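Local coordinates for tetratricopeptide TPR_2 repeat protein (Thermobaculum terrenum, PDB 5DJS), which is of unknown function but joins tetratricopeptide repeats to a GT-B glycosyl transferase family 41 region, where it binds uridine-5'-diphosphate, at residues A[418-429]-A[442-452]; A[311-321]-A[486-494]. The protein carries 1 engineered substitution. All coordinates share one frame; numbering follows the deposited sequence.

Interaction 1: residues A[418-429]-A[442-452]; sequences PYSGCTTSLEAL and DMAGRATSSLL. With UDP (uridine-5'-diphosphate), chain E.
Ser420 meets Gly445 and Thr448 where two consecutive beta-alpha units of a GT-B Rossmann-like domain lie side by side. Helices 423-429 and 447-452, which follow neighbouring parallel strands, run roughly parallel, 32° apart, and come within 9.7 Å of each other at their axes. The tight part is the pair of loops leading into them. Ser420 N gives its hydrogen to Ala444 O (3.0 Å). With OG anti to its own nitrogen (chi1 170°), the serine turns its hydroxyl to the start of the second helix, and Ser420 OG accepts a hydrogen bond from Thr448 N, 3.3 Å away. Asp415 bonds the hydroxyls of both Ser420 and Thr448, so these buried polar groups share one carboxylate. Small residues allow the close approach: Gly445 leaves room for the Pro418 carbonyl, and Ala447 CB rests on Cys422 CB at 3.8 Å. Deeper along the helices the spacing widens and leucines fill it. Leu429 CD1 and Leu451 CD1 meet tip to tip at 3.8 Å. Leu452 CD2 comes at a slant to Leu429. The looser margin holds the partly exposed Pro418 ring and Asp442, whose OD2 stays 4.4 Å from Pro418 O.

On the ligand side, the first helix offers its amino end to uridine-5'-diphosphate, whose negative charge the helix dipole should favour. Gly421 has no side chain to crowd the phosphate. Thr423 OG1 donates to ribose O3', and Glu427 OE2, also paired with Arg400, accepts from O2'. At the N-cap, Cys422 N points its hydrogen at phosphate oxygen O2B, 2.9 Å away, with an angle of 154°.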
loop_
_atom_site.group_PDB
_atom_site.type_symbol
_atom_site.label_atom_id
_atom_site.label_comp_id
_atom_site.label_asym_id
_atom_site.label_seq_id
_atom_site.Cartn_x
_atom_site.Cartn_y
_atom_site.Cartn_z
ATOM N N PRO A 418 6.044 6.165 11.826
ATOM C CA PRO A 418 7.249 5.901 11.018
ATOM C C PRO A 418 6.992 5.418 9.579
ATOM O O PRO A 418 7.956 5.298 8.802
ATOM C CB PRO A 418 7.955 4.797 11.815
ATOM C CG PRO A 418 6.845 4.078 12.495
ATOM C CD PRO A 418 5.848 5.140 12.865
ATOM N N TYR A 419 5.733 5.113 9.244
ATOM C CA TYR A 419 5.351 4.705 7.898
ATOM C C TYR A 419 4.907 5.987 7.155
ATOM O O TYR A 419 3.793 6.509 7.355
ATOM C CB TYR A 419 4.238 3.650 7.974
ATOM C CG TYR A 419 3.885 2.870 6.704
ATOM C CD1 TYR A 419 3.603 3.515 5.491
ATOM C CD2 TYR A 419 3.740 1.478 6.737
ATOM C CE1 TYR A 419 3.232 2.800 4.349
ATOM C CE2 TYR A 419 3.368 0.760 5.599
ATOM C CZ TYR A 419 3.115 1.428 4.404
ATOM O OH TYR A 419 2.753 0.751 3.261
ATOM N N SER A 420 5.788 6.472 6.281
ATOM C CA SER A 420 5.513 7.668 5.497
ATOM C C SER A 420 4.524 7.374 4.393
ATOM O O SER A 420 4.584 6.316 3.755
ATOM C CB SER A 420 6.778 8.233 4.860
ATOM O OG SER A 420 6.427 9.243 3.929
ATOM N N GLY A 421 3.633 8.332 4.160
ATOM C CA GLY A 421 2.683 8.239 3.075
ATOM C C GLY A 421 3.383 8.405 1.740
ATOM O O GLY A 421 4.586 8.646 1.688
ATOM N N CYS A 422 2.637 8.257 0.657
ATOM C CA CYS A 422 3.219 8.337 -0.668
ATOM C C CYS A 422 2.249 8.987 -1.620
ATOM O O CYS A 422 2.467 10.118 -2.041
ATOM C CB CYS A 422 3.621 6.948 -1.164
ATOM S SG CYS A 422 4.263 6.932 -2.848
ATOM N N THR A 423 1.158 8.299 -1.927
ATOM C CA THR A 423 0.246 8.817 -2.933
ATOM C C THR A 423 -0.593 9.968 -2.359
ATOM O O THR A 423 -0.940 10.880 -3.111
ATOM C CB THR A 423 -0.568 7.733 -3.719
ATOM O OG1 THR A 423 -1.958 8.054 -3.712
ATOM C CG2 THR A 423 -0.371 6.305 -3.206
ATOM N N THR A 424 -0.868 9.974 -1.049
ATOM C CA THR A 424 -1.577 11.116 -0.440
ATOM C C THR A 424 -0.693 12.360 -0.479
ATOM O O THR A 424 -1.171 13.465 -0.727
ATOM C CB THR A 424 -2.046 10.882 1.022
ATOM O OG1 THR A 424 -0.916 10.747 1.884
ATOM C CG2 THR A 424 -2.939 9.660 1.148
ATOM N N SER A 425 0.601 12.174 -0.244
ATOM C CA SER A 425 1.552 13.292 -0.326
ATOM C C SER A 425 1.635 13.865 -1.734
ATOM O O SER A 425 1.612 15.087 -1.910
ATOM C CB SER A 425 2.936 12.859 0.139
ATOM O OG SER A 425 2.810 12.225 1.385
ATOM N N LEU A 426 1.717 12.977 -2.725
ATOM C CA LEU A 426 1.737 13.391 -4.118
ATOM C C LEU A 426 0.424 14.091 -4.489
ATOM O O LEU A 426 0.438 15.117 -5.171
ATOM C CB LEU A 426 1.994 12.195 -5.031
ATOM C CG LEU A 426 1.997 12.468 -6.533
ATOM C CD1 LEU A 426 3.153 13.365 -6.936
ATOM C CD2 LEU A 426 2.066 11.151 -7.279
ATOM N N GLU A 427 -0.697 13.549 -4.023
ATOM C CA GLU A 427 -1.997 14.170 -4.256
ATOM C C GLU A 427 -2.078 15.585 -3.697
ATOM O O GLU A 427 -2.681 16.457 -4.319
ATOM C CB GLU A 427 -3.120 13.312 -3.668
ATOM C CG GLU A 427 -3.434 12.077 -4.504
ATOM C CD GLU A 427 -4.401 11.129 -3.833
ATOM O OE1 GLU A 427 -4.606 11.216 -2.595
ATOM O OE2 GLU A 427 -4.958 10.288 -4.561
ATOM N N ALA A 428 -1.487 15.798 -2.523
ATOM C CA ALA A 428 -1.443 17.121 -1.896
ATOM C C ALA A 428 -0.696 18.104 -2.788
ATOM O O ALA A 428 -1.234 19.158 -3.143
ATOM C CB ALA A 428 -0.792 17.050 -0.517
ATOM N N LEU A 429 0.525 17.739 -3.170
ATOM C CA LEU A 429 1.334 18.575 -4.060
ATOM C C LEU A 429 0.595 18.910 -5.364
ATOM O O LEU A 429 0.604 20.060 -5.788
ATOM C CB LEU A 429 2.692 17.926 -4.374
ATOM C CG LEU A 429 3.662 17.566 -3.234
ATOM C CD1 LEU A 429 5.064 17.352 -3.783
ATOM C CD2 LEU A 429 3.700 18.596 -2.120
ATOM N N ASP A 442 15.377 4.740 6.885
ATOM C CA ASP A 442 14.480 3.609 6.668
ATOM C C ASP A 442 13.639 3.863 5.422
ATOM O O ASP A 442 13.009 4.906 5.298
ATOM C CB ASP A 442 13.552 3.490 7.892
ATOM C CG ASP A 442 12.527 2.404 7.760
ATOM O OD1 ASP A 442 12.820 1.335 7.174
ATOM O OD2 ASP A 442 11.419 2.628 8.278
ATOM N N MET A 443 13.603 2.911 4.509
ATOM C CA MET A 443 12.855 3.092 3.268
ATOM C C MET A 443 11.361 3.366 3.510
ATOM O O MET A 443 10.788 4.254 2.878
ATOM C CB MET A 443 13.047 1.873 2.351
ATOM C CG MET A 443 12.231 1.895 1.074
ATOM S SD MET A 443 12.684 0.615 -0.104
ATOM C CE MET A 443 11.213 0.643 -1.118
ATOM N N ALA A 444 10.747 2.624 4.432
ATOM C CA ALA A 444 9.305 2.770 4.721
ATOM C C ALA A 444 8.924 4.164 5.235
ATOM O O ALA A 444 7.782 4.597 5.033
ATOM C CB ALA A 444 8.838 1.707 5.707
ATOM N N GLY A 445 9.874 4.851 5.883
ATOM C CA GLY A 445 9.707 6.248 6.318
ATOM C C GLY A 445 10.343 7.307 5.421
ATOM O O GLY A 445 10.783 8.344 5.927
ATOM N N ARG A 446 10.398 7.055 4.102
ATOM C CA ARG A 446 11.070 7.958 3.139
ATOM C C ARG A 446 10.358 8.174 1.801
ATOM O O ARG A 446 10.917 8.818 0.912
ATOM C CB ARG A 446 12.487 7.444 2.863
ATOM C CG ARG A 446 13.471 7.695 3.987
ATOM C CD ARG A 446 14.762 6.945 3.742
ATOM N NE ARG A 446 15.751 7.780 3.082
ATOM C CZ ARG A 446 16.742 8.437 3.687
ATOM N NH1 ARG A 446 16.920 8.382 5.008
ATOM N NH2 ARG A 446 17.583 9.160 2.957
ATOM N N ALA A 447 9.143 7.667 1.635
ATOM C CA ALA A 447 8.432 7.864 0.371
ATOM C C ALA A 447 8.212 9.362 0.088
ATOM O O ALA A 447 8.359 9.810 -1.052
ATOM C CB ALA A 447 7.103 7.118 0.370
ATOM N N THR A 448 7.877 10.124 1.128
ATOM C CA THR A 448 7.633 11.561 0.987
ATOM C C THR A 448 8.919 12.371 1.052
ATOM O O THR A 448 9.086 13.318 0.279
ATOM C CB THR A 448 6.685 12.084 2.073
ATOM O OG1 THR A 448 7.155 11.659 3.362
ATOM C CG2 THR A 448 5.351 11.564 1.883
ATOM N N SER A 449 9.824 12.010 1.963
ATOM C CA SER A 449 11.116 12.688 2.027
ATOM C C SER A 449 11.734 12.726 0.614
ATOM O O SER A 449 12.165 13.781 0.168
ATOM C CB SER A 449 12.065 12.044 3.056
ATOM O OG SER A 449 12.686 10.883 2.540
ATOM N N SER A 450 11.717 11.591 -0.092
ATOM C CA SER A 450 12.257 11.493 -1.451
ATOM C C SER A 450 11.501 12.396 -2.425
ATOM O O SER A 450 12.101 13.253 -3.078
ATOM C CB SER A 450 12.212 10.039 -1.940
ATOM O OG SER A 450 12.709 9.915 -3.264
ATOM N N LEU A 451 10.186 12.198 -2.505
ATOM C CA LEU A 451 9.295 13.001 -3.368
ATOM C C LEU A 451 9.618 14.488 -3.249
ATOM O O LEU A 451 9.883 15.151 -4.245
ATOM C CB LEU A 451 7.813 12.777 -3.000
ATOM C CG LEU A 451 6.679 13.047 -4.010
ATOM C CD1 LEU A 451 5.437 13.554 -3.292
ATOM C CD2 LEU A 451 7.031 14.017 -5.127
ATOM N N LEU A 452 9.611 14.984 -2.013
ATOM C CA LEU A 452 9.864 16.392 -1.726
ATOM C C LEU A 452 11.266 16.850 -2.168
ATOM O O LEU A 452 11.407 17.916 -2.780
ATOM C CB LEU A 452 9.646 16.679 -0.232
ATOM C CG LEU A 452 8.215 16.543 0.316
ATOM C CD1 LEU A 452 8.224 16.741 1.816
ATOM C CD2 LEU A 452 7.243 17.521 -0.327
HETATM N N1 UDP E . -8.484 7.639 -1.090
HETATM C C2 UDP E . -9.869 7.856 -1.349
HETATM N N3 UDP E . -10.690 8.215 -0.346
HETATM C C4 UDP E . -10.227 8.379 0.904
HETATM C C5 UDP E . -8.884 8.183 1.196
HETATM C C6 UDP E . -8.023 7.809 0.171
HETATM O O2 UDP E . -10.350 7.715 -2.499
HETATM O O4 UDP E . -10.999 8.710 1.817
HETATM C "C1'" UDP E . -7.573 7.250 -2.188
HETATM C "C2'" UDP E . -6.556 8.353 -2.410
HETATM O "O2'" UDP E . -6.454 8.552 -3.822
HETATM C "C3'" UDP E . -5.285 7.839 -1.742
HETATM C "C4'" UDP E . -5.430 6.318 -1.723
HETATM O "O4'" UDP E . -6.827 6.051 -1.916
HETATM O "O3'" UDP E . -4.104 8.238 -2.425
HETATM C "C5'" UDP E . -4.981 5.613 -0.442
HETATM O "O5'" UDP E . -3.858 6.235 0.183
HETATM P PA UDP E . -3.462 5.822 1.699
HETATM O O1A UDP E . -3.153 4.345 1.686
HETATM O O2A UDP E . -4.543 6.367 2.604
HETATM O O3A UDP E . -2.111 6.631 2.081
HETATM P PB UDP E . -0.741 6.588 1.225
HETATM O O1B UDP E . -1.128 6.828 -0.205
HETATM O O2B UDP E . 0.042 7.737 1.769
HETATM O O3B UDP E . -0.144 5.232 1.514
#

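Interaction 2: residues A[311-321]-A[486-494]; sequences CNPPPDLPGWA and REHLRRWLR
Arg486 begins the contact by running past Trp320 in the opposite direction, its chain extended from CG to NE. The guanidinium presents one face to the tryptophan, with Trp320 CE3 over its centre and 3.6 Å from Arg486 CZ. Since the two planes stand 67° apart, this is not a parallel stack. Arg486 O lies in the plane of the indole, at the edge formed by CZ3 and CH2, so the six-membered ring meets the helix backbone edge-on. Glu487, one residue on, serves as the acid of a salt-bridge network with Arg490 and Arg491. Leu489 adds its CB, 4.0 Å from Trp320 CH2. Arg490 divides its work: CG packs on Trp320 CZ3 at 3.6 Å, then bends at chi2 (-122°) and chi3 carry the charged end back to Glu487, where Arg490 NE (2.8 Å) and NH2 grip OE2 side-on. Trp492 reaches the start of the loop, its CZ2 4.1 Å from Cys311 CB. Leu493, with CG anti to the backbone nitrogen (chi1 -157°), sends both methyls into the loop. Its CD2 touches Pro313 CG at 3.7 Å and comes more loosely to Leu317 CD2, while Leu493 CD1 lies 4.4 Å from Trp320 CZ2.

The irregular loop thus closes over a GT-B helix with Pro313, Leu317 and Trp320. Proline suits such a loop: its ring fixes phi, its nitrogen has no hydrogen to donate, and Leu493 gains an apolar surface. Trp320 NE1 bonds the Trp430 carbonyl, which, with the edge-on packing, should limit rotation of the indole. The chemistry implies that hydrophobic burial carries the contact, Arg490 turning its charge back to Glu487 while Arg486 lays its partly exposed guanidinium against Trp320.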
loop_
_atom_site.group_PDB
_atom_site.type_symbol
_atom_site.label_atom_id
_atom_site.label_comp_id
_atom_site.label_asym_id
_atom_site.label_seq_id
_atom_site.Cartn_x
_atom_site.Cartn_y
_atom_site.Cartn_z
ATOM N N CYS A 311 5.068 11.021 -11.411
ATOM C CA CYS A 311 4.311 12.091 -10.730
ATOM C C CYS A 311 3.292 12.878 -11.590
ATOM O O CYS A 311 2.677 13.836 -11.100
ATOM C CB CYS A 311 5.305 13.068 -10.108
ATOM S SG CYS A 311 6.420 12.303 -8.915
ATOM N N ASN A 312 3.097 12.492 -12.850
ATOM C CA ASN A 312 2.116 13.186 -13.700
ATOM C C ASN A 312 0.683 12.940 -13.217
ATOM O O ASN A 312 0.323 11.798 -12.938
ATOM C CB ASN A 312 2.268 12.781 -15.177
ATOM C CG ASN A 312 1.934 11.322 -15.425
ATOM O OD1 ASN A 312 2.520 10.440 -14.812
ATOM N ND2 ASN A 312 0.971 11.065 -16.294
ATOM N N PRO A 313 -0.142 14.000 -13.122
ATOM C CA PRO A 313 -1.474 13.856 -12.534
ATOM C C PRO A 313 -2.502 13.328 -13.521
ATOM O O PRO A 313 -2.269 13.392 -14.721
ATOM C CB PRO A 313 -1.828 15.289 -12.176
ATOM C CG PRO A 313 -1.247 16.063 -13.309
ATOM C CD PRO A 313 0.039 15.355 -13.674
ATOM N N PRO A 314 -3.651 12.846 -13.026
ATOM C CA PRO A 314 -4.692 12.400 -13.948
ATOM C C PRO A 314 -5.318 13.574 -14.723
ATOM O O PRO A 314 -5.129 14.739 -14.342
ATOM C CB PRO A 314 -5.716 11.726 -13.021
ATOM C CG PRO A 314 -5.529 12.400 -11.708
ATOM C CD PRO A 314 -4.059 12.695 -11.616
ATOM N N PRO A 315 -6.052 13.273 -15.811
ATOM C CA PRO A 315 -6.668 14.349 -16.590
ATOM C C PRO A 315 -7.810 15.068 -15.846
ATOM O O PRO A 315 -7.930 16.287 -15.958
ATOM C CB PRO A 315 -7.178 13.627 -17.845
ATOM C CG PRO A 315 -7.421 12.220 -17.401
ATOM C CD PRO A 315 -6.405 11.934 -16.333
ATOM N N ASP A 316 -8.603 14.329 -15.066
ATOM C CA ASP A 316 -9.781 14.880 -14.367
ATOM C C ASP A 316 -9.450 15.578 -13.024
ATOM O O ASP A 316 -10.198 15.443 -12.046
ATOM C CB ASP A 316 -10.847 13.771 -14.176
ATOM C CG ASP A 316 -10.369 12.612 -13.282
ATOM O OD1 ASP A 316 -9.145 12.370 -13.202
ATOM O OD2 ASP A 316 -11.221 11.938 -12.665
ATOM N N LEU A 317 -8.363 16.358 -12.992
ATOM C CA LEU A 317 -7.872 16.968 -11.747
ATOM C C LEU A 317 -8.747 18.171 -11.378
ATOM O O LEU A 317 -8.937 19.047 -12.224
ATOM C CB LEU A 317 -6.414 17.420 -11.898
ATOM C CG LEU A 317 -5.594 17.427 -10.602
ATOM C CD1 LEU A 317 -5.270 16.000 -10.190
ATOM C CD2 LEU A 317 -4.312 18.226 -10.751
ATOM N N PRO A 318 -9.275 18.229 -10.128
ATOM C CA PRO A 318 -10.245 19.277 -9.745
ATOM C C PRO A 318 -9.867 20.717 -10.052
ATOM O O PRO A 318 -10.759 21.529 -10.321
ATOM C CB PRO A 318 -10.363 19.102 -8.234
ATOM C CG PRO A 318 -10.170 17.648 -8.044
ATOM C CD PRO A 318 -9.078 17.277 -9.017
ATOM N N GLY A 319 -8.577 21.043 -9.999
ATOM C CA GLY A 319 -8.136 22.404 -10.286
ATOM C C GLY A 319 -8.312 23.298 -9.066
ATOM O O GLY A 319 -9.303 23.208 -8.321
ATOM N N TRP A 320 -7.344 24.186 -8.889
ATOM C CA TRP A 320 -7.139 24.876 -7.623
ATOM C C TRP A 320 -8.202 25.944 -7.406
ATOM O O TRP A 320 -8.683 26.552 -8.361
ATOM C CB TRP A 320 -5.749 25.515 -7.592
ATOM C CG TRP A 320 -4.596 24.553 -7.727
ATOM C CD1 TRP A 320 -4.647 23.223 -8.072
ATOM C CD2 TRP A 320 -3.211 24.862 -7.551
ATOM N NE1 TRP A 320 -3.381 22.694 -8.099
ATOM C CE2 TRP A 320 -2.480 23.676 -7.785
ATOM C CE3 TRP A 320 -2.515 26.029 -7.215
ATOM C CZ2 TRP A 320 -1.088 23.622 -7.697
ATOM C CZ3 TRP A 320 -1.127 25.977 -7.122
ATOM C CH2 TRP A 320 -0.430 24.780 -7.366
ATOM N N ALA A 321 -8.558 26.158 -6.144
ATOM C CA ALA A 321 -9.501 27.207 -5.750
ATOM C C ALA A 321 -8.691 28.446 -5.348
ATOM O O ALA A 321 -7.464 28.354 -5.172
ATOM C CB ALA A 321 -10.373 26.725 -4.599
ATOM N N ARG A 486 3.088 27.608 -2.768
ATOM C CA ARG A 486 1.943 27.383 -3.681
ATOM C C ARG A 486 2.295 27.630 -5.165
ATOM O O ARG A 486 1.775 26.956 -6.054
ATOM C CB ARG A 486 0.730 28.229 -3.282
ATOM C CG ARG A 486 -0.591 27.712 -3.844
ATOM C CD ARG A 486 -1.774 28.270 -3.069
ATOM N NE ARG A 486 -3.071 27.800 -3.566
ATOM C CZ ARG A 486 -3.693 28.249 -4.664
ATOM N NH1 ARG A 486 -4.880 27.744 -4.990
ATOM N NH2 ARG A 486 -3.152 29.184 -5.451
ATOM N N GLU A 487 3.188 28.589 -5.416
ATOM C CA GLU A 487 3.667 28.886 -6.775
ATOM C C GLU A 487 4.725 27.895 -7.258
ATOM O O GLU A 487 4.737 27.506 -8.440
ATOM C CB GLU A 487 4.233 30.310 -6.866
ATOM C CG GLU A 487 3.331 31.274 -7.606
ATOM C CD GLU A 487 3.287 31.012 -9.106
ATOM O OE1 GLU A 487 4.362 30.986 -9.765
ATOM O OE2 GLU A 487 2.162 30.835 -9.628
ATOM N N HIS A 488 5.623 27.505 -6.352
ATOM C CA HIS A 488 6.593 26.442 -6.642
ATOM C C HIS A 488 5.864 25.189 -7.138
ATOM O O HIS A 488 6.263 24.593 -8.137
ATOM C CB HIS A 488 7.419 26.111 -5.398
ATOM C CG HIS A 488 8.732 25.460 -5.700
ATOM N ND1 HIS A 488 8.834 24.227 -6.310
ATOM C CD2 HIS A 488 10.000 25.874 -5.464
ATOM C CE1 HIS A 488 10.111 23.914 -6.442
ATOM N NE2 HIS A 488 10.839 24.893 -5.935
ATOM N N LEU A 489 4.789 24.823 -6.437
ATOM C CA LEU A 489 3.943 23.693 -6.820
ATOM C C LEU A 489 3.178 23.909 -8.131
ATOM O O LEU A 489 2.976 22.957 -8.881
ATOM C CB LEU A 489 2.951 23.312 -5.693
ATOM C CG LEU A 489 3.337 22.314 -4.578
ATOM C CD1 LEU A 489 4.474 21.379 -4.979
ATOM C CD2 LEU A 489 3.692 22.984 -3.262
ATOM N N ARG A 490 2.739 25.135 -8.396
ATOM C CA ARG A 490 2.033 25.446 -9.649
ATOM C C ARG A 490 2.948 25.213 -10.851
ATOM O O ARG A 490 2.520 24.669 -11.874
ATOM C CB ARG A 490 1.537 26.903 -9.675
ATOM C CG ARG A 490 0.132 27.110 -10.267
ATOM C CD ARG A 490 0.059 28.061 -11.461
ATOM N NE ARG A 490 1.146 29.048 -11.497
ATOM C CZ ARG A 490 1.570 29.686 -12.589
ATOM N NH1 ARG A 490 0.995 29.499 -13.778
ATOM N NH2 ARG A 490 2.581 30.543 -12.487
ATOM N N ARG A 491 4.204 25.632 -10.715
ATOM C CA ARG A 491 5.214 25.420 -11.755
ATOM C C ARG A 491 5.622 23.960 -11.864
ATOM O O ARG A 491 5.720 23.419 -12.969
ATOM C CB ARG A 491 6.455 26.280 -11.493
ATOM C CG ARG A 491 6.181 27.764 -11.639
ATOM C CD ARG A 491 7.432 28.609 -11.456
ATOM N NE ARG A 491 7.100 30.024 -11.599
ATOM C CZ ARG A 491 6.869 30.645 -12.756
ATOM N NH1 ARG A 491 6.932 29.997 -13.922
ATOM N NH2 ARG A 491 6.560 31.939 -12.753
ATOM N N TRP A 492 5.882 23.341 -10.717
ATOM C CA TRP A 492 6.178 21.914 -10.652
ATOM C C TRP A 492 5.044 21.083 -11.292
ATOM O O TRP A 492 5.322 20.243 -12.146
ATOM C CB TRP A 492 6.454 21.498 -9.200
ATOM C CG TRP A 492 6.616 20.024 -8.982
ATOM C CD1 TRP A 492 7.774 19.304 -9.059
ATOM C CD2 TRP A 492 5.583 19.092 -8.640
ATOM N NE1 TRP A 492 7.522 17.978 -8.795
ATOM C CE2 TRP A 492 6.184 17.820 -8.537
ATOM C CE3 TRP A 492 4.206 19.209 -8.416
ATOM C CZ2 TRP A 492 5.453 16.669 -8.213
ATOM C CZ3 TRP A 492 3.479 18.070 -8.097
ATOM C CH2 TRP A 492 4.106 16.815 -8.000
ATOM N N LEU A 493 3.790 21.342 -10.907
ATOM C CA LEU A 493 2.613 20.626 -11.467
ATOM C C LEU A 493 2.636 20.596 -13.001
ATOM O O LEU A 493 2.474 19.542 -13.609
ATOM C CB LEU A 493 1.289 21.273 -11.006
ATOM C CG LEU A 493 -0.050 20.511 -10.963
ATOM C CD1 LEU A 493 -1.191 21.374 -11.482
ATOM C CD2 LEU A 493 -0.061 19.184 -11.701
ATOM N N ARG A 494 2.854 21.763 -13.600
ATOM C CA ARG A 494 2.842 21.941 -15.057
ATOM C C ARG A 494 4.000 21.204 -15.739
ATOM O O ARG A 494 3.809 20.537 -16.763
ATOM C CB ARG A 494 2.920 23.436 -15.408
ATOM C CG ARG A 494 2.398 23.793 -16.796
ATOM C CD ARG A 494 3.346 24.691 -17.598
ATOM N NE ARG A 494 4.049 25.698 -16.787
ATOM C CZ ARG A 494 3.553 26.871 -16.384
ATOM N NH1 ARG A 494 2.310 27.245 -16.694
ATOM N NH2 ARG A 494 4.313 27.686 -15.650
#

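In the fold
Interaction 1 is buried and interaction 2 lies at the surface, their centres 18 Å apart, yet helix 423-430 serves both. One side of it meets helix 447-454; another carries Leu426 and Leu429, which pack on Trp492 of helix 479-521, with Leu426 CD1 3.7 Å from Trp492 CH2. Leu426 also touches Cys311, and the helix's last residue, Trp430, bonds the 311-321 loop. Along the chain, interaction 1 is nested within the loop that interaction 2 closes. Place sets the chemistry: near the ligand, small residues, a backbone hydrogen bond and hydroxyls that share a carboxylate prevail, whereas the outer contact relies on tryptophans, a proline and arginines packed along an indole.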